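RRNA methyltransferase (Streptomyces viridochromogenes, PDB 1O9G) methylates the N1 position of guanine-2535 in 23S ribosomal RNA, using S-adenosylmethionine as donor, and thereby confers resistance to the orthosomycin antibiotic avilamycin. Local coordinates at residues P58-G63 and V80-V85; L65-G70 and A94-L99; A88-A93 and C147-A152. The protein carries 3 engineered substitutions. One frame throughout, in Å; residues are numbered along the deposited sequence.

How the interactions relate
The three contacts belong to one half of a Rossmann-like fold, where helices 64-72 and 87-98 pack on the sheet. Interaction 1 joins the loop after strand 53-57 to the end of strand 77-84, interaction 2 pairs the two helices, and interaction 3 lays the second on edge strand 147-151. The centres of interactions 1 and 3 lie about 6 Å apart, each about 10 Å from that of interaction 2. Interaction 1 is tied to interaction 2 by Asn96 ND2 to Ser62 O (2.9 Å), and to interaction 3 by backbone bonds such as Ala82 N to Ala148 O (2.8 Å). As in other class I methyltransferases, interaction 1 probably borders the S-adenosylmethionine pocket; interaction 3 lies near the surface.

Interaction 1: residues P58-G63 and V80-V85; sequences PCCGSG and VIASDV
With chi1 at -149° and chi2 at -32°, Asp84 swings its carboxylate over the Cys59-Gly61 backbone, while Cys60, its SG wedged between its own backbone N and carbonyl carbon (chi1 67°), lies against the strand. Asp84 OD2 accepts the Gly61 N-H at 2.8 Å through its anti lone pair. The other oxygen, OD1, takes the amide of Val85 at 2.7 Å. Two oxygens let this short side chain hold the loop and its own following amide at once, which restrains the carboxylate's rotation. Gly61 opens the central pair of a type II' turn from Cys60 to Gly63, where its positive phi favours glycine. The small, polarisable side chain of Cys60 fits close against the strand: its SG lies 3.9 Å from Ala82 CB and also 3.9 Å from Asp84 CB. A water whose O lies 2.6 Å from Ser83 OG probably also donates to Pro58 O; OG is further bonded to Trp56 NE1. The glycine-rich loop after the first strand is the hallmark of class I methyltransferases, where it usually faces the cofactor. Leu90 of helix 87-98 packs on both Cys60 and Asp84, Pro58 touches strand 171-175, Ser83 meets helix 160-164, and Gly63 occupies the N-cap position of helix 64-72.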
# COMPACT_ATOMS: atom_id res chain seq x y z
N PRO A 58 -2.56 6.72 1.81
CA PRO A 58 -2.43 8.01 2.50
C PRO A 58 -1.72 7.95 3.86
O PRO A 58 -1.61 8.98 4.54
CB PRO A 58 -3.88 8.44 2.70
CG PRO A 58 -4.60 7.16 2.95
CD PRO A 58 -3.92 6.17 2.01
N CYS A 59 -1.27 6.76 4.25
CA CYS A 59 -0.41 6.59 5.42
C CYS A 59 0.70 5.66 5.01
O CYS A 59 0.88 4.58 5.56
CB CYS A 59 -1.13 6.03 6.63
SG CYS A 59 -2.68 6.81 7.03
N CYS A 60 1.48 6.09 4.03
CA CYS A 60 2.29 5.14 3.31
C CYS A 60 3.50 4.59 4.05
O CYS A 60 4.05 3.57 3.63
CB CYS A 60 2.73 5.74 1.96
SG CYS A 60 3.88 7.12 2.07
N GLY A 61 3.94 5.26 5.12
CA GLY A 61 5.11 4.82 5.84
C GLY A 61 6.29 4.70 4.92
O GLY A 61 6.58 5.62 4.17
N SER A 62 6.95 3.55 4.98
CA SER A 62 8.13 3.26 4.16
C SER A 62 7.83 3.07 2.70
O SER A 62 8.74 2.92 1.89
CB SER A 62 8.78 1.97 4.67
OG SER A 62 8.01 0.83 4.34
N GLY A 63 6.54 2.99 2.33
CA GLY A 63 6.14 2.76 0.96
C GLY A 63 6.29 1.33 0.48
O GLY A 63 6.02 1.06 -0.71
N VAL A 80 -0.38 4.99 -8.94
CA VAL A 80 -0.42 4.95 -7.49
C VAL A 80 -0.05 6.32 -6.93
O VAL A 80 0.71 7.09 -7.52
CB VAL A 80 0.49 3.83 -6.90
CG1 VAL A 80 0.05 2.48 -7.39
CG2 VAL A 80 1.93 4.03 -7.25
N ILE A 81 -0.62 6.57 -5.74
CA ILE A 81 -0.40 7.80 -5.01
C ILE A 81 -0.02 7.45 -3.59
O ILE A 81 -0.70 6.67 -2.95
CB ILE A 81 -1.67 8.67 -5.01
CG1 ILE A 81 -2.11 8.93 -6.47
CG2 ILE A 81 -1.42 9.95 -4.25
CD1 ILE A 81 -3.45 9.61 -6.64
N ALA A 82 1.06 8.07 -3.11
CA ALA A 82 1.51 7.89 -1.73
C ALA A 82 1.50 9.23 -1.01
O ALA A 82 1.92 10.25 -1.54
CB ALA A 82 2.87 7.34 -1.70
N SER A 83 1.06 9.19 0.23
CA SER A 83 1.24 10.34 1.09
C SER A 83 1.32 9.91 2.55
O SER A 83 0.89 8.80 2.92
CB SER A 83 0.15 11.38 0.84
OG SER A 83 -1.16 10.90 1.11
N ASP A 84 1.92 10.76 3.36
CA ASP A 84 2.05 10.56 4.81
C ASP A 84 2.44 11.88 5.45
O ASP A 84 2.81 12.82 4.77
CB ASP A 84 3.08 9.48 5.13
CG ASP A 84 2.76 8.70 6.41
OD1 ASP A 84 2.18 9.30 7.34
OD2 ASP A 84 3.08 7.52 6.58
N VAL A 85 2.38 11.96 6.78
CA VAL A 85 2.49 13.22 7.47
C VAL A 85 3.90 13.68 7.76
O VAL A 85 4.11 14.89 7.87
CB VAL A 85 1.71 13.23 8.82
CG1 VAL A 85 0.27 12.88 8.60
CG2 VAL A 85 2.32 12.29 9.86
O HOH W 1 -1.80 11.45 3.58

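Interaction 2: residues L65-G70 and A94-L99; sequences LLTVLG and AKNLAL
Thr67 presses both branches of its side chain against Asn96, where two successive helices of the Rossmann-like fold run side by side on one face of the sheet. The axes of segments 65-70 and 94-98 approach to 9.1 Å and run 6° from parallel, as expected of the connecting helices in consecutive beta-alpha-beta crossovers. Thr67 OG1 rests 3.3 Å from Asn96 CB, and its methyl CG2 lies 3.4 Å from Asn96 O, the two side chains crossing at about a right angle. Threonine suits this close approach: its short beta-branched side chain offers a hydroxyl and a methyl without the length that would hold the helices farther apart. On the side nearer the sheet, Leu66 and Leu97 bring their CD2 methyls to 4.1 Å, and both leucines also rest on Ala82 of strand 77-84, whose small side chain leaves room for them.

The next shell sets the polar ends. The first torsion of Thr67 (-62°) puts OG1 beside its own backbone N, where it bonds to Gly63 O, one turn back. The amide of Asn96 suits its buried place by serving two partners, ND2 bonding to Ser62 O and OD1 to His23 N. Leu99 completes the contact, its CB 4.4 Å from Thr67 CG2.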
# COMPACT_ATOMS: atom_id res chain seq x y z
N LEU A 65 4.50 -1.34 1.25
CA LEU A 65 3.21 -1.91 0.92
C LEU A 65 2.71 -1.47 -0.46
O LEU A 65 2.32 -2.28 -1.29
CB LEU A 65 2.18 -1.63 2.02
CG LEU A 65 0.74 -2.07 1.79
CD1 LEU A 65 0.63 -3.56 1.44
CD2 LEU A 65 -0.09 -1.74 3.04
N LEU A 66 2.73 -0.18 -0.70
CA LEU A 66 2.26 0.35 -1.96
C LEU A 66 3.11 -0.12 -3.11
O LEU A 66 2.59 -0.40 -4.17
CB LEU A 66 2.20 1.89 -1.90
CG LEU A 66 1.61 2.58 -3.13
CD1 LEU A 66 0.15 2.20 -3.32
CD2 LEU A 66 1.75 4.05 -2.99
N THR A 67 4.40 -0.26 -2.87
CA THR A 67 5.31 -0.66 -3.94
C THR A 67 5.12 -2.14 -4.28
O THR A 67 5.11 -2.51 -5.47
CB THR A 67 6.76 -0.37 -3.56
OG1 THR A 67 6.93 1.06 -3.35
CG2 THR A 67 7.70 -0.73 -4.67
N VAL A 68 4.93 -2.99 -3.27
CA VAL A 68 4.57 -4.41 -3.48
C VAL A 68 3.33 -4.48 -4.37
O VAL A 68 3.32 -5.21 -5.35
CB VAL A 68 4.30 -5.16 -2.15
CG1 VAL A 68 3.51 -6.45 -2.35
CG2 VAL A 68 5.60 -5.41 -1.47
N LEU A 69 2.30 -3.71 -4.04
CA LEU A 69 1.08 -3.76 -4.82
C LEU A 69 1.27 -3.23 -6.21
O LEU A 69 0.76 -3.79 -7.18
CB LEU A 69 -0.03 -3.04 -4.12
CG LEU A 69 -0.46 -3.72 -2.81
CD1 LEU A 69 -1.42 -2.77 -2.08
CD2 LEU A 69 -1.12 -5.08 -3.08
N GLY A 70 2.03 -2.15 -6.34
CA GLY A 70 2.32 -1.54 -7.61
C GLY A 70 2.99 -2.49 -8.59
O GLY A 70 2.62 -2.56 -9.76
N ALA A 94 10.07 7.18 -1.06
CA ALA A 94 10.45 7.66 -2.36
C ALA A 94 11.43 6.68 -3.03
O ALA A 94 11.35 6.46 -4.22
CB ALA A 94 11.06 9.03 -2.27
N LYS A 95 12.37 6.11 -2.27
CA LYS A 95 13.27 5.09 -2.80
C LYS A 95 12.49 3.87 -3.27
O LYS A 95 12.80 3.29 -4.30
CB LYS A 95 14.35 4.66 -1.78
CG LYS A 95 15.38 5.71 -1.50
CD LYS A 95 16.47 5.14 -0.59
CE LYS A 95 17.52 4.34 -1.34
NZ LYS A 95 18.78 4.23 -0.56
N ASN A 96 11.47 3.49 -2.51
CA ASN A 96 10.66 2.35 -2.93
C ASN A 96 9.86 2.69 -4.18
O ASN A 96 9.83 1.89 -5.11
CB ASN A 96 9.76 1.81 -1.81
CG ASN A 96 10.47 0.85 -0.90
OD1 ASN A 96 11.23 0.03 -1.38
ND2 ASN A 96 10.21 0.90 0.43
N LEU A 97 9.24 3.86 -4.23
CA LEU A 97 8.47 4.23 -5.42
C LEU A 97 9.32 4.37 -6.68
O LEU A 97 8.83 4.21 -7.78
CB LEU A 97 7.65 5.49 -5.23
CG LEU A 97 6.48 5.36 -4.31
CD1 LEU A 97 5.72 6.68 -4.38
CD2 LEU A 97 5.55 4.24 -4.59
N ALA A 98 10.60 4.70 -6.51
CA ALA A 98 11.52 4.74 -7.63
C ALA A 98 11.58 3.38 -8.35
O ALA A 98 11.89 3.32 -9.53
CB ALA A 98 12.89 5.18 -7.18
N LEU A 99 11.30 2.29 -7.63
CA LEU A 99 11.29 0.95 -8.19
C LEU A 99 10.10 0.64 -9.09
O LEU A 99 10.03 -0.44 -9.67
CB LEU A 99 11.36 -0.09 -7.06
CG LEU A 99 12.58 0.06 -6.14
CD1 LEU A 99 12.41 -0.87 -4.98
CD2 LEU A 99 13.88 -0.21 -6.88

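Interaction 3: residues A88-A93 and C147-A152; sequences APLELA and CAIRTA
Leu90 and Ala93, one turn apart on helix 87-98, face Ile149 of strand 147-151. In the Rossmann-like fold they are the helix and second strand of a beta-alpha-beta crossover that here carries two further helices between them. Segment 88-93 runs nearly antiparallel to strand segment 147-151 (168°), the two axes approaching to 9.5 Å.

The apolar contacts centre on Ile149. Its CG1 branch stands anti to the backbone N (chi1 177°) and the chain stays extended, which carries CD1 up to the helix, 3.5 Å from Ala93 CB and 3.8 Å from Leu90 CD2. The Leu90 and Ile149 side chains lie alongside one another, pointing opposite ways. The single methyl of Ala93 lets Ile149 CD1 come close to the helix, while the longer Leu90 reaches across to the strand; branched isoleucine and threonine are both well suited to an extended strand.

Backbone hydrogen bonds fasten strand 147-151, outermost in the sheet on this side, to strand 77-84: Ala148 pairs with Val80 and Ala82, Arg150 with Ala82, and Ala152 with Asp84.

The mixed apolar-polar contacts involve the exposed Arg150 and Thr151. Leu90 CD1 lies 4.0 Å from Arg150 O and ends 3.3 Å from the hydroxyl OG1 of Thr151.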
# COMPACT_ATOMS: atom_id res chain seq x y z
N ALA A 88 10.38 11.76 7.56
CA ALA A 88 11.26 10.60 7.76
C ALA A 88 10.85 9.40 6.91
O ALA A 88 11.64 8.95 6.07
CB ALA A 88 11.35 10.22 9.26
N PRO A 89 9.63 8.89 7.09
CA PRO A 89 9.22 7.73 6.30
C PRO A 89 9.33 8.06 4.82
O PRO A 89 9.72 7.20 4.05
CB PRO A 89 7.75 7.51 6.72
CG PRO A 89 7.33 8.73 7.47
CD PRO A 89 8.56 9.36 7.98
N LEU A 90 9.02 9.30 4.45
CA LEU A 90 8.84 9.61 3.04
C LEU A 90 10.08 9.52 2.18
O LEU A 90 9.98 9.21 1.01
CB LEU A 90 8.14 10.93 2.86
CG LEU A 90 6.68 11.00 3.33
CD1 LEU A 90 6.12 12.38 3.14
CD2 LEU A 90 5.85 10.00 2.58
N GLU A 91 11.25 9.76 2.76
CA GLU A 91 12.51 9.59 2.06
C GLU A 91 12.65 8.14 1.62
O GLU A 91 13.00 7.86 0.48
CB GLU A 91 13.73 9.96 2.95
CG GLU A 91 13.85 11.40 3.48
CD GLU A 91 15.14 11.66 4.30
OE1 GLU A 91 15.70 10.69 4.86
OE2 GLU A 91 15.61 12.82 4.43
N LEU A 92 12.33 7.21 2.50
CA LEU A 92 12.43 5.80 2.17
C LEU A 92 11.31 5.39 1.21
O LEU A 92 11.55 4.63 0.29
CB LEU A 92 12.39 4.95 3.41
CG LEU A 92 12.83 3.49 3.21
CD1 LEU A 92 14.33 3.37 2.85
CD2 LEU A 92 12.56 2.74 4.48
N ALA A 93 10.10 5.93 1.39
CA ALA A 93 9.00 5.66 0.48
C ALA A 93 9.35 6.07 -0.94
O ALA A 93 9.03 5.39 -1.90
CB ALA A 93 7.69 6.30 0.93
N CYS A 147 3.40 7.33 -10.62
CA CYS A 147 3.34 7.42 -9.17
C CYS A 147 3.64 8.85 -8.74
O CYS A 147 4.35 9.59 -9.41
CB CYS A 147 4.28 6.42 -8.49
SG CYS A 147 6.02 6.68 -8.84
N ALA A 148 3.09 9.22 -7.60
CA ALA A 148 3.30 10.54 -7.02
C ALA A 148 3.40 10.30 -5.50
O ALA A 148 2.80 9.38 -4.94
CB ALA A 148 2.16 11.39 -7.33
N ILE A 149 4.22 11.11 -4.86
CA ILE A 149 4.37 11.09 -3.42
C ILE A 149 4.50 12.51 -2.90
O ILE A 149 5.29 13.28 -3.40
CB ILE A 149 5.55 10.18 -2.99
CG1 ILE A 149 5.77 10.19 -1.48
CG2 ILE A 149 6.87 10.55 -3.68
CD1 ILE A 149 6.64 9.03 -1.01
N ARG A 150 3.71 12.83 -1.87
CA ARG A 150 3.71 14.17 -1.24
C ARG A 150 3.48 14.00 0.28
O ARG A 150 2.94 13.01 0.74
CB ARG A 150 2.60 15.10 -1.79
CG ARG A 150 2.78 15.65 -3.21
CD ARG A 150 1.76 16.70 -3.59
NE ARG A 150 1.95 17.26 -4.95
CZ ARG A 150 1.76 16.59 -6.09
NH1 ARG A 150 1.38 15.32 -6.13
NH2 ARG A 150 1.95 17.24 -7.22
N THR A 151 3.88 15.00 1.04
CA THR A 151 3.52 15.12 2.46
C THR A 151 2.10 15.64 2.60
O THR A 151 1.75 16.66 2.00
CB THR A 151 4.46 16.08 3.15
OG1 THR A 151 5.81 15.66 2.95
CG2 THR A 151 4.25 16.04 4.63
N ALA A 152 1.30 14.96 3.39
CA ALA A 152 -0.05 15.42 3.76
C ALA A 152 -0.61 14.67 4.97
O ALA A 152 -0.45 13.46 5.11
CB ALA A 152 -0.98 15.29 2.59